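Local coordinates for protein cleavage and polyadenylation specificity factor 100 KD subunit (Methanosarcina mazei, PDB 2XR1) that probably terminates transcription genome-wide by cleaving nascent RNA at the polymerase exit channel, acting as a dimeric, zinc-dependent endonuclease and 5'-3' exonuclease, at residues B[170-175]-B[237-242]; B[185-190]-B[229-234]; B[200-205]-B[209-214]; B[314-317]-B[323-326]; B[341-344]-B[349-352]. All coordinates share one frame; numbering follows the deposited sequence.

Contact 1 (B[170-175]-B[237-242])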
# COMPACT_ATOMS: atom_id res chain seq x y z
N GLY B 170 -12.74 22.39 -7.95
CA GLY B 170 -12.25 22.88 -9.23
C GLY B 170 -10.79 23.29 -9.18
O GLY B 170 -9.99 22.76 -9.95
N ARG B 171 -10.46 24.20 -8.24
CA ARG B 171 -9.09 24.70 -8.06
C ARG B 171 -8.08 23.59 -7.69
O ARG B 171 -6.90 23.66 -8.00
CB ARG B 171 -9.04 25.78 -6.97
CG ARG B 171 -9.81 27.03 -7.32
CD ARG B 171 -9.73 28.11 -6.22
NE ARG B 171 -10.97 28.89 -6.19
CZ ARG B 171 -11.10 30.19 -6.42
NH1 ARG B 171 -10.04 30.95 -6.68
NH2 ARG B 171 -12.32 30.74 -6.35
N LYS B 172 -8.55 22.56 -7.03
CA LYS B 172 -7.69 21.44 -6.68
C LYS B 172 -7.37 20.59 -7.94
O LYS B 172 -6.23 20.14 -8.16
CB LYS B 172 -8.42 20.64 -5.58
CG LYS B 172 -7.75 19.34 -5.19
CD LYS B 172 -7.81 19.09 -3.68
CE LYS B 172 -7.57 17.63 -3.36
NZ LYS B 172 -7.90 17.38 -1.92
N ILE B 173 -8.39 20.38 -8.78
CA ILE B 173 -8.19 19.70 -10.06
C ILE B 173 -7.11 20.41 -10.89
O ILE B 173 -6.26 19.78 -11.51
CB ILE B 173 -9.48 19.59 -10.84
CG1 ILE B 173 -10.45 18.64 -10.13
CG2 ILE B 173 -9.19 19.10 -12.21
CD1 ILE B 173 -11.84 18.51 -10.74
N HIS B 174 -7.13 21.74 -10.88
CA HIS B 174 -6.25 22.52 -11.73
C HIS B 174 -5.03 23.05 -11.00
O HIS B 174 -4.43 24.01 -11.43
CB HIS B 174 -7.03 23.66 -12.40
CG HIS B 174 -8.14 23.17 -13.26
ND1 HIS B 174 -9.40 22.87 -12.76
CD2 HIS B 174 -8.17 22.81 -14.57
CE1 HIS B 174 -10.16 22.40 -13.72
NE2 HIS B 174 -9.44 22.33 -14.83
N ARG B 175 -4.66 22.42 -9.89
CA ARG B 175 -3.37 22.67 -9.30
C ARG B 175 -2.33 22.14 -10.29
O ARG B 175 -2.64 21.28 -11.14
CB ARG B 175 -3.24 21.98 -7.95
CG ARG B 175 -3.11 20.46 -8.02
CD ARG B 175 -3.05 19.84 -6.65
NE ARG B 175 -2.89 18.39 -6.68
CZ ARG B 175 -3.87 17.52 -6.89
NH1 ARG B 175 -5.11 17.95 -7.12
NH2 ARG B 175 -3.63 16.22 -6.88
N GLN B 237 -6.16 13.56 1.52
CA GLN B 237 -5.25 13.18 0.42
C GLN B 237 -6.00 12.56 -0.78
O GLN B 237 -5.36 12.21 -1.77
CB GLN B 237 -4.17 12.18 0.92
CG GLN B 237 -4.55 10.69 0.84
CD GLN B 237 -3.47 9.74 1.37
OE1 GLN B 237 -2.71 9.18 0.60
NE2 GLN B 237 -3.41 9.55 2.72
N ILE B 238 -7.32 12.37 -0.67
CA ILE B 238 -8.06 11.75 -1.74
C ILE B 238 -8.67 12.79 -2.69
O ILE B 238 -9.57 13.51 -2.33
CB ILE B 238 -9.19 10.82 -1.25
CG1 ILE B 238 -8.69 9.83 -0.19
CG2 ILE B 238 -9.73 10.08 -2.40
CD1 ILE B 238 -7.78 8.77 -0.72
N ASP B 239 -8.22 12.78 -3.94
CA ASP B 239 -8.71 13.69 -4.95
C ASP B 239 -10.18 13.46 -5.33
O ASP B 239 -10.93 14.43 -5.57
CB ASP B 239 -7.82 13.63 -6.17
CG ASP B 239 -6.40 14.19 -5.88
OD1 ASP B 239 -5.74 13.73 -4.89
OD2 ASP B 239 -5.95 15.11 -6.64
N ALA B 240 -10.60 12.19 -5.40
CA ALA B 240 -11.98 11.88 -5.81
C ALA B 240 -12.43 10.49 -5.42
O ALA B 240 -11.65 9.62 -5.14
CB ALA B 240 -12.13 12.05 -7.28
N VAL B 241 -13.73 10.32 -5.37
CA VAL B 241 -14.34 9.03 -5.19
C VAL B 241 -15.17 8.79 -6.44
O VAL B 241 -15.90 9.67 -6.86
CB VAL B 241 -15.20 8.98 -3.88
CG1 VAL B 241 -15.97 7.70 -3.78
CG2 VAL B 241 -14.27 9.12 -2.62
N ILE B 242 -15.00 7.63 -7.07
CA ILE B 242 -15.86 7.25 -8.16
C ILE B 242 -16.81 6.15 -7.71
O ILE B 242 -16.41 5.18 -7.12
CB ILE B 242 -15.05 6.84 -9.38
CG1 ILE B 242 -14.52 8.10 -10.09
CG2 ILE B 242 -15.90 6.09 -10.39
CD1 ILE B 242 -13.31 8.71 -9.50

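Contact 2 (B[185-190]-B[229-234])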
# COMPACT_ATOMS: atom_id res chain seq x y z
N ARG B 185 -0.34 2.84 -9.65
CA ARG B 185 -0.61 1.62 -8.93
C ARG B 185 -2.00 1.54 -8.38
O ARG B 185 -2.66 2.52 -8.23
CB ARG B 185 0.41 1.44 -7.85
CG ARG B 185 0.60 2.63 -7.00
CD ARG B 185 1.81 2.42 -6.12
NE ARG B 185 1.71 3.35 -5.02
CZ ARG B 185 2.10 3.14 -3.78
NH1 ARG B 185 2.63 1.99 -3.40
NH2 ARG B 185 1.93 4.12 -2.92
N VAL B 186 -2.46 0.34 -8.11
CA VAL B 186 -3.78 0.09 -7.53
C VAL B 186 -3.64 -0.67 -6.22
O VAL B 186 -3.01 -1.74 -6.21
CB VAL B 186 -4.55 -0.83 -8.42
CG1 VAL B 186 -5.87 -1.16 -7.76
CG2 VAL B 186 -4.70 -0.23 -9.81
N THR B 187 -4.19 -0.13 -5.12
CA THR B 187 -4.25 -0.82 -3.83
C THR B 187 -5.67 -1.26 -3.63
O THR B 187 -6.58 -0.52 -3.97
CB THR B 187 -3.85 0.09 -2.63
OG1 THR B 187 -2.54 0.63 -2.82
CG2 THR B 187 -3.83 -0.70 -1.31
N ALA B 188 -5.87 -2.47 -3.11
CA ALA B 188 -7.23 -3.00 -2.87
C ALA B 188 -7.58 -2.83 -1.39
O ALA B 188 -6.78 -3.19 -0.51
CB ALA B 188 -7.31 -4.49 -3.27
N LEU B 189 -8.75 -2.29 -1.12
CA LEU B 189 -9.16 -2.12 0.24
C LEU B 189 -10.41 -2.92 0.62
O LEU B 189 -10.87 -2.86 1.76
CB LEU B 189 -9.41 -0.66 0.49
CG LEU B 189 -8.21 0.23 0.25
CD1 LEU B 189 -8.67 1.69 0.25
CD2 LEU B 189 -7.12 0.02 1.29
N GLY B 190 -10.96 -3.65 -0.34
CA GLY B 190 -12.06 -4.57 -0.12
C GLY B 190 -12.59 -4.97 -1.48
O GLY B 190 -12.42 -4.24 -2.42
N VAL B 229 -6.03 2.59 6.90
CA VAL B 229 -4.64 2.31 6.58
C VAL B 229 -3.95 3.48 5.96
O VAL B 229 -4.59 4.31 5.37
CB VAL B 229 -4.52 1.14 5.53
CG1 VAL B 229 -4.97 -0.15 6.14
CG2 VAL B 229 -5.26 1.45 4.21
N PRO B 230 -2.61 3.52 6.04
CA PRO B 230 -1.87 4.71 5.61
C PRO B 230 -2.15 5.19 4.19
O PRO B 230 -1.97 6.35 3.93
CB PRO B 230 -0.43 4.26 5.72
CG PRO B 230 -0.45 3.37 6.83
CD PRO B 230 -1.71 2.59 6.71
N GLU B 231 -2.61 4.31 3.33
CA GLU B 231 -2.90 4.65 1.93
C GLU B 231 -4.15 5.45 1.76
O GLU B 231 -4.36 5.98 0.70
CB GLU B 231 -3.11 3.37 1.09
CG GLU B 231 -1.93 2.45 1.01
CD GLU B 231 -1.78 1.52 2.20
OE1 GLU B 231 -1.77 1.96 3.37
OE2 GLU B 231 -1.63 0.34 1.98
N VAL B 232 -5.02 5.45 2.76
CA VAL B 232 -6.29 6.15 2.67
C VAL B 232 -6.38 7.30 3.67
O VAL B 232 -6.98 8.32 3.36
CB VAL B 232 -7.44 5.17 2.81
CG1 VAL B 232 -8.69 5.84 3.42
CG2 VAL B 232 -7.75 4.64 1.47
N PHE B 233 -5.80 7.13 4.86
CA PHE B 233 -5.73 8.19 5.87
C PHE B 233 -4.44 8.97 5.64
O PHE B 233 -3.38 8.36 5.58
CB PHE B 233 -5.78 7.62 7.31
CG PHE B 233 -7.19 7.46 7.87
CD1 PHE B 233 -8.10 6.63 7.26
CD2 PHE B 233 -7.59 8.15 9.04
CE1 PHE B 233 -9.42 6.49 7.78
CE2 PHE B 233 -8.89 8.01 9.57
CZ PHE B 233 -9.81 7.18 8.94
N PRO B 234 -4.51 10.33 5.57
CA PRO B 234 -5.69 11.14 5.87
C PRO B 234 -6.54 11.28 4.62
O PRO B 234 -6.01 11.49 3.55
CB PRO B 234 -5.10 12.48 6.28
CG PRO B 234 -3.87 12.61 5.45
CD PRO B 234 -3.41 11.19 5.08

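Contact 3 (B[200-205]-B[209-214])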
# COMPACT_ATOMS: atom_id res chain seq x y z
N PHE B 200 -11.26 0.50 -4.03
CA PHE B 200 -9.95 0.39 -4.65
C PHE B 200 -9.29 1.76 -4.67
O PHE B 200 -9.94 2.81 -4.78
CB PHE B 200 -10.10 -0.15 -6.08
CG PHE B 200 -10.55 -1.56 -6.13
CD1 PHE B 200 -9.60 -2.62 -6.13
CD2 PHE B 200 -11.88 -1.87 -6.12
CE1 PHE B 200 -10.00 -3.94 -6.13
CE2 PHE B 200 -12.30 -3.22 -6.11
CZ PHE B 200 -11.36 -4.26 -6.12
N LEU B 201 -7.98 1.78 -4.58
CA LEU B 201 -7.28 3.07 -4.66
C LEU B 201 -6.43 3.05 -5.90
O LEU B 201 -5.65 2.17 -6.02
CB LEU B 201 -6.43 3.31 -3.44
CG LEU B 201 -5.88 4.72 -3.37
CD1 LEU B 201 -6.98 5.66 -2.97
CD2 LEU B 201 -4.59 4.77 -2.39
N LEU B 202 -6.63 3.99 -6.82
CA LEU B 202 -5.76 4.18 -7.97
C LEU B 202 -4.92 5.38 -7.63
O LEU B 202 -5.44 6.38 -7.22
CB LEU B 202 -6.59 4.46 -9.22
CG LEU B 202 -5.93 4.99 -10.49
CD1 LEU B 202 -4.91 4.03 -11.10
CD2 LEU B 202 -7.09 5.30 -11.46
N SER B 203 -3.60 5.28 -7.77
CA SER B 203 -2.77 6.35 -7.31
C SER B 203 -1.61 6.60 -8.25
O SER B 203 -1.16 5.69 -8.98
CB SER B 203 -2.30 6.13 -5.86
OG SER B 203 -1.20 5.24 -5.81
N THR B 204 -1.18 7.86 -8.25
CA THR B 204 -0.04 8.30 -9.02
C THR B 204 0.74 9.16 -8.06
O THR B 204 0.35 9.28 -6.92
CB THR B 204 -0.46 9.11 -10.28
OG1 THR B 204 -0.78 10.47 -9.94
CG2 THR B 204 -1.61 8.43 -10.94
N PRO B 205 1.85 9.72 -8.50
CA PRO B 205 2.56 10.59 -7.58
C PRO B 205 1.79 11.85 -7.21
O PRO B 205 2.07 12.45 -6.15
CB PRO B 205 3.86 10.94 -8.34
CG PRO B 205 4.05 9.84 -9.32
CD PRO B 205 2.68 9.26 -9.63
N ILE B 209 -7.20 8.30 -6.16
CA ILE B 209 -8.57 8.18 -6.60
C ILE B 209 -9.07 6.94 -5.94
O ILE B 209 -8.40 5.93 -5.96
CB ILE B 209 -8.70 8.05 -8.18
CG1 ILE B 209 -8.02 9.23 -8.87
CG2 ILE B 209 -10.11 8.08 -8.62
CD1 ILE B 209 -8.45 10.62 -8.34
N LEU B 210 -10.26 7.03 -5.37
CA LEU B 210 -10.92 5.91 -4.75
C LEU B 210 -12.04 5.44 -5.65
O LEU B 210 -12.92 6.23 -5.95
CB LEU B 210 -11.45 6.34 -3.38
CG LEU B 210 -11.45 5.38 -2.22
CD1 LEU B 210 -10.09 4.78 -1.91
CD2 LEU B 210 -11.97 6.18 -1.07
N ILE B 211 -11.99 4.19 -6.11
CA ILE B 211 -13.09 3.66 -6.87
C ILE B 211 -13.92 2.77 -5.94
O ILE B 211 -13.44 1.77 -5.43
CB ILE B 211 -12.64 2.88 -8.10
CG1 ILE B 211 -11.92 3.81 -9.10
CG2 ILE B 211 -13.86 2.24 -8.80
CD1 ILE B 211 -10.37 3.85 -9.04
N ASP B 212 -15.18 3.17 -5.75
CA ASP B 212 -16.17 2.49 -4.91
C ASP B 212 -15.80 2.52 -3.41
O ASP B 212 -14.64 2.70 -3.04
CB ASP B 212 -16.48 1.05 -5.41
CG ASP B 212 -17.31 1.03 -6.73
OD1 ASP B 212 -17.93 2.09 -7.05
OD2 ASP B 212 -17.38 -0.05 -7.45
N CYS B 213 -16.82 2.39 -2.57
CA CYS B 213 -16.65 2.17 -1.19
C CYS B 213 -17.86 1.49 -0.61
O CYS B 213 -18.71 2.17 -0.05
CB CYS B 213 -16.40 3.48 -0.51
SG CYS B 213 -15.80 3.18 1.14
N GLY B 214 -17.92 0.15 -0.70
CA GLY B 214 -19.15 -0.60 -0.44
C GLY B 214 -19.36 -1.10 0.96
O GLY B 214 -18.46 -1.04 1.78

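Contact 4 (B[314-317]-B[323-326])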
# COMPACT_ATOMS: atom_id res chain seq x y z
N GLU B 314 -19.42 8.78 -21.82
CA GLU B 314 -18.61 9.30 -22.94
C GLU B 314 -18.14 10.75 -22.79
O GLU B 314 -17.71 11.36 -23.75
CB GLU B 314 -19.34 9.13 -24.28
CG GLU B 314 -19.52 7.69 -24.71
CD GLU B 314 -19.99 7.57 -26.18
OE1 GLU B 314 -20.09 8.60 -26.92
OE2 GLU B 314 -20.28 6.42 -26.59
N GLU B 315 -18.19 11.27 -21.59
CA GLU B 315 -17.89 12.65 -21.32
C GLU B 315 -16.55 12.61 -20.58
O GLU B 315 -16.50 12.17 -19.42
CB GLU B 315 -19.01 13.21 -20.48
CG GLU B 315 -18.94 14.66 -20.07
CD GLU B 315 -20.30 15.16 -19.53
OE1 GLU B 315 -20.72 14.75 -18.41
OE2 GLU B 315 -20.96 15.95 -20.25
N VAL B 316 -15.47 13.00 -21.29
CA VAL B 316 -14.11 12.96 -20.79
C VAL B 316 -13.87 14.09 -19.83
O VAL B 316 -14.03 15.23 -20.20
CB VAL B 316 -13.06 13.11 -21.94
CG1 VAL B 316 -11.67 12.97 -21.38
CG2 VAL B 316 -13.31 12.10 -23.03
N THR B 317 -13.43 13.76 -18.63
CA THR B 317 -13.52 14.67 -17.50
C THR B 317 -12.20 14.68 -16.73
O THR B 317 -11.78 13.65 -16.22
CB THR B 317 -14.67 14.18 -16.59
OG1 THR B 317 -15.86 14.09 -17.38
CG2 THR B 317 -14.93 15.09 -15.41
N ILE B 323 -5.21 12.95 -14.43
CA ILE B 323 -6.15 11.87 -14.65
C ILE B 323 -7.42 12.37 -15.31
O ILE B 323 -8.01 13.32 -14.83
CB ILE B 323 -6.50 11.14 -13.36
CG1 ILE B 323 -5.23 10.68 -12.65
CG2 ILE B 323 -7.37 9.92 -13.67
CD1 ILE B 323 -5.51 9.93 -11.41
N LYS B 324 -7.78 11.73 -16.43
CA LYS B 324 -9.04 12.00 -17.10
C LYS B 324 -9.89 10.76 -17.01
O LYS B 324 -9.42 9.68 -17.28
CB LYS B 324 -8.82 12.30 -18.57
CG LYS B 324 -8.33 13.67 -18.82
CD LYS B 324 -8.26 13.95 -20.29
CE LYS B 324 -7.50 15.27 -20.61
NZ LYS B 324 -6.22 15.37 -19.83
N LEU B 325 -11.15 10.94 -16.67
CA LEU B 325 -12.11 9.85 -16.48
C LEU B 325 -13.21 9.92 -17.53
O LEU B 325 -13.68 11.02 -17.88
CB LEU B 325 -12.77 9.98 -15.11
CG LEU B 325 -14.03 9.12 -14.87
CD1 LEU B 325 -13.71 7.61 -14.90
CD2 LEU B 325 -14.75 9.50 -13.56
N THR B 326 -13.58 8.74 -18.05
CA THR B 326 -14.73 8.58 -18.96
C THR B 326 -15.58 7.40 -18.53
O THR B 326 -15.08 6.27 -18.43
CB THR B 326 -14.34 8.30 -20.39
OG1 THR B 326 -13.15 9.01 -20.74
CG2 THR B 326 -15.48 8.71 -21.35

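Contact 5 (B[341-344]-B[349-352])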
# COMPACT_ATOMS: atom_id res chain seq x y z
N PHE B 341 -9.77 5.39 -17.07
CA PHE B 341 -8.88 6.41 -16.55
C PHE B 341 -7.66 6.56 -17.42
O PHE B 341 -6.88 5.60 -17.59
CB PHE B 341 -8.39 6.03 -15.18
CG PHE B 341 -9.45 6.00 -14.15
CD1 PHE B 341 -9.77 7.13 -13.43
CD2 PHE B 341 -10.13 4.84 -13.87
CE1 PHE B 341 -10.69 7.09 -12.46
CE2 PHE B 341 -11.10 4.81 -12.89
CZ PHE B 341 -11.37 5.93 -12.21
N HIS B 342 -7.48 7.77 -17.93
CA HIS B 342 -6.42 8.12 -18.86
C HIS B 342 -5.45 8.91 -18.02
O HIS B 342 -5.82 9.97 -17.51
CB HIS B 342 -7.01 8.98 -20.01
CG HIS B 342 -6.02 9.48 -21.01
ND1 HIS B 342 -5.07 8.67 -21.59
CD2 HIS B 342 -5.86 10.70 -21.58
CE1 HIS B 342 -4.34 9.38 -22.43
NE2 HIS B 342 -4.81 10.62 -22.45
N ILE B 343 -4.26 8.36 -17.81
CA ILE B 343 -3.29 8.93 -16.89
C ILE B 343 -2.16 9.58 -17.62
O ILE B 343 -1.51 8.98 -18.44
CB ILE B 343 -2.73 7.83 -15.96
CG1 ILE B 343 -3.92 6.98 -15.44
CG2 ILE B 343 -1.80 8.44 -14.86
CD1 ILE B 343 -3.77 6.52 -14.09
N GLY B 344 -1.94 10.85 -17.30
CA GLY B 344 -0.89 11.65 -17.95
C GLY B 344 -1.22 12.03 -19.38
O GLY B 344 -2.37 12.06 -19.75
N ASN B 349 -3.38 3.72 -19.37
CA ASN B 349 -4.83 3.74 -19.38
C ASN B 349 -5.30 2.50 -18.67
O ASN B 349 -4.91 1.39 -19.06
CB ASN B 349 -5.40 3.72 -20.81
CG ASN B 349 -5.05 4.92 -21.60
OD1 ASN B 349 -5.86 5.86 -21.73
ND2 ASN B 349 -3.86 4.90 -22.16
N VAL B 350 -6.16 2.68 -17.66
CA VAL B 350 -6.63 1.57 -16.88
C VAL B 350 -8.15 1.61 -16.86
O VAL B 350 -8.73 2.67 -16.69
CB VAL B 350 -6.05 1.55 -15.43
CG1 VAL B 350 -6.09 2.89 -14.84
CG2 VAL B 350 -6.86 0.63 -14.54
N VAL B 351 -8.79 0.46 -17.03
CA VAL B 351 -10.23 0.34 -16.94
C VAL B 351 -10.68 -0.47 -15.74
O VAL B 351 -10.24 -1.57 -15.51
CB VAL B 351 -10.79 -0.32 -18.18
CG1 VAL B 351 -12.18 -0.71 -17.95
CG2 VAL B 351 -10.67 0.64 -19.39
N PHE B 352 -11.56 0.12 -14.95
CA PHE B 352 -12.19 -0.60 -13.88
C PHE B 352 -13.54 -0.90 -14.41
O PHE B 352 -14.24 0.02 -14.74
CB PHE B 352 -12.36 0.28 -12.66
CG PHE B 352 -11.12 0.42 -11.85
CD1 PHE B 352 -10.10 1.26 -12.26
CD2 PHE B 352 -10.98 -0.27 -10.64
CE1 PHE B 352 -8.93 1.40 -11.50
CE2 PHE B 352 -9.83 -0.14 -9.88
CZ PHE B 352 -8.79 0.70 -10.32

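Contact 1 (B[170-175]-B[237-242])
Arg175, just past the end of helix 159-173, pairs with Asp239, in the segment that runs into strand 240-242, in a salt bridge centred on a single carboxylate oxygen. Arg175 NH2 donates to Asp239 OD2 at 2.6 Å, where OD2 accepts on its syn lone pair, the one on the side of OD1, while Arg175 NH1 adds a weak bond to the same OD2 at 3.0 Å. The acid therefore sits at the NH1/NH2 edge, but guanidinium and carboxylate planes are turned 50° apart, and the two groups do not match oxygen for nitrogen. The arginine gets there with CG between its backbone N and carbonyl carbon (chi1 72°) and an extended chain from CG to NE. This brings the guanidinium back to the last turn of the helix, where Arg175 NH1 also donates to Lys172 O at 2.7 Å. Arg175 N reaches that carbonyl from the opposite face of its plane. Lys172 runs alongside, its CE 4.4 Å from Asp239 CA, and its ammonium weakly bonds to Asn236 O. Arg175 NH2 has a further acceptor in Glu206 O, and Arg208 makes a long, weak ion pair with Asp239 OD1. With Arg175 bound and Lys172 and Arg208 nearby, the buried carboxylate is probably ionised; one guanidinium thus ties the end of this helix to the chain running into a metallo-beta-lactamase strand.

Contact 2 (B[185-190]-B[229-234])
Leu189 sends its two methyls to two valines of the 229-234 loop. Leu189 CD2 lies 3.7 Å from Val229 CG2, the two side chains running antiparallel past one another, and Leu189 CD1 meets Val232 CG2 at 3.3 Å. Two residues earlier in the strand, Thr187 and Glu231 lie roughly perpendicular, with Thr187 CG2 4.1 Å from Glu231 OE2. A methyl, not the hydroxyl, meets the acid here: with Thr187 CG2 anti to the backbone N, Thr187 OG1 is left to bond Thr636 OG1. The acid likewise has its main partner elsewhere: bent at chi2 (82°), Glu231 places OE2 in an intersubunit salt bridge with Arg185 of the second subunit, and Arg185 of this chain pairs with Glu231 of that subunit in return. The contact is thus part of the homodimer interface, where Val229 also packs on Trp183 of the second subunit. What sets the loop side chains in place is a tight turn: Val232 N, at 2.9 Å, and Phe233 N, at 3.1 Å, both donate to Val229 O, from opposite faces of its carbonyl plane. That turn brings Val229 and Val232 to the same side of the loop, where each meets one methyl of Leu189. Strand 185-190 is hydrogen-bonded between strands 199-203 and 636-638, both antiparallel to it, and the loop lies across this sheet, with Glu231 touching Leu201 and Val232 touching Leu210 on the two strands beyond Leu189.

Contact 3 (B[200-205]-B[209-214])
Leu201 lays its CD1 methyl against the CD1 of Leu210, 3.4 Å away, on one face of the hairpin formed by strands 199-203 and 208-211. The two residues are a non-hydrogen-bonded antiparallel pair. With CG of Leu201 anti to its backbone N (chi1 -170°), the side chain leans over the neighbouring strand, and CD1 also comes within 3.3 Å of Ile209 O. On the other face, Phe200 stands beside Ile211 and Leu202 beside Ile209, both hydrogen-bonded pairs. The two pairs are linked by a diagonal contact in which Ile211 CD1 reaches 3.8 Å from Leu202 CB. The ring of Phe200 turns its edge to Ile211 O. Four backbone bonds fasten the ladder: Phe200 N to Ile211 O at 2.9 Å, Ile211 N to Phe200 O at 2.8 Å, and the reciprocal pair between Leu202 and Ile209. In the latter two the donor stands nearly along the C=O axis. The face with Phe200, Leu202, Ile209 and Ile211 looks into the interior of the metallo-beta-lactamase sandwich, where Phe341 of the second sheet packs on Leu202, Ile209 and Ile211. After Ile211, Asp212 has a positive phi (66°); its OD2 is hydrogen-bonded to His250 ND1 and Thr244 OG1. Since His250 is a zinc ligand, a hairpin whose paired residues are all apolar carries at its end a second-shell carboxylate that probably helps to orient a metal-binding imidazole.

Contact 4 (B[314-317]-B[323-326])
Thr317 and Leu325 make the close-fitting part of this contact, an antiparallel hydrogen-bonded pair buried at its inner end. Leu325 N donates to Thr317 O at 2.8 Å along a nearly straight bond (171°), and Thr317 N returns a more bent one to Leu325 O at 2.9 Å. Two CA-H...O contacts flank them, Lys324 CA to Thr317 O at 3.3 Å and Val316 CA to Leu325 O at 3.5 Å. Thr317 keeps its OG1 anti to the carbonyl carbon (chi1 -56°), beside the backbone N, and from there it donates to Glu315 O, 2.9 Å away and well above that carbonyl plane, which probably stiffens the run into the strand. Strands 317-320 and 323-329 form a hairpin at the edge of the second sheet of the metallo-beta-lactamase sandwich; behind it, Leu325 packs on Phe341 and Ser339 of the next strand. The looser, exposed side belongs to Val316, Glu314 and the outer part of Lys324. Val316 spreads its methyls over strand 323-329: Val316 CG1 meets the aliphatic part of Lys324 at CD, 3.7 Å away, and Val316 CG2 lies beside OG1 of Thr326, a residue that is itself buried. Beyond CD, the lysine chain turns away from the valine, and its NZ makes a long, weak ion pair with Asp318. Farther out, Glu314 keeps a backbone hydrogen bond to Phe327, and its CA lies 3.6 Å from Thr326 CG2. The CB of Glu315 points away from the strand, and its OE1 is hydrogen-bonded to Asp312 N.

Contact 5 (B[341-344]-B[349-352])
Asn349 faces His342 near the turn of a beta hairpin, strands 337-343 and 348-352, in the second sheet of the metallo-beta-lactamase fold. The two side chains run alongside in the same direction, imidazole and amide planes only 19° from parallel. His342 CG is anti to the backbone N (chi1 177°), which brings His342 ND1 alongside the asparagine to donate to Asn349 OD1 at 2.9 Å. The bond is bent (141°), and the donor is tilted out of the amide plane. At its other end the amide is also held, Asn349 ND2 being hydrogen-bonded to Glu375 OE1, so the flip of the amide group is fixed from both sides. The backbone here adds a CA-H...O contact from Asn349 CA to Phe341 O, 3.3 Å away. Val350 comes next and forms the hydrogen-bonded pair with Phe341: Phe341 N gives to Val350 O at 2.9 Å and Val350 N to Phe341 O at 3.0 Å. Val350 CG1 packs on Phe341 CB at 3.9 Å, and more distantly touches Ile343 CD1. The Phe341 ring turns its edge toward Val350 O. Val351 projects to the other face of the sheet, where it packs on Ile338 and His340. Phe352 then returns to the face of Val350, against Ile378 of the adjacent strand and Phe200 of the facing sheet. The rings of Phe352 and Phe341 approach obliquely, neither stacked nor edge-to-face, with centroids 5.8 Å apart, and the closest atoms are Phe352 CD1 and Phe341 CE2 at 3.7 Å.

How the contacts relate
Contacts 3 and 5 are hairpins in the two facing sheets of the metallo-beta-lactamase sandwich, and their apolar faces meet in its core, where Leu202 CD2 lies 3.6 Å from Phe341 CG. Contact 4 belongs to the same sheet as contact 5, through the bond between Lys324 O and His342 N, but at its solvent-facing edge, where polar and charged side chains join in. Contact 2 shares the first sheet with contact 3 and is buried too, though it joins strand to loop mainly by methyl packing, within the dimer interface. Contact 1 differs most: partly buried, charged, and joining the end of helix 159-173 to the chain running into strand 240-242, next to contact 3.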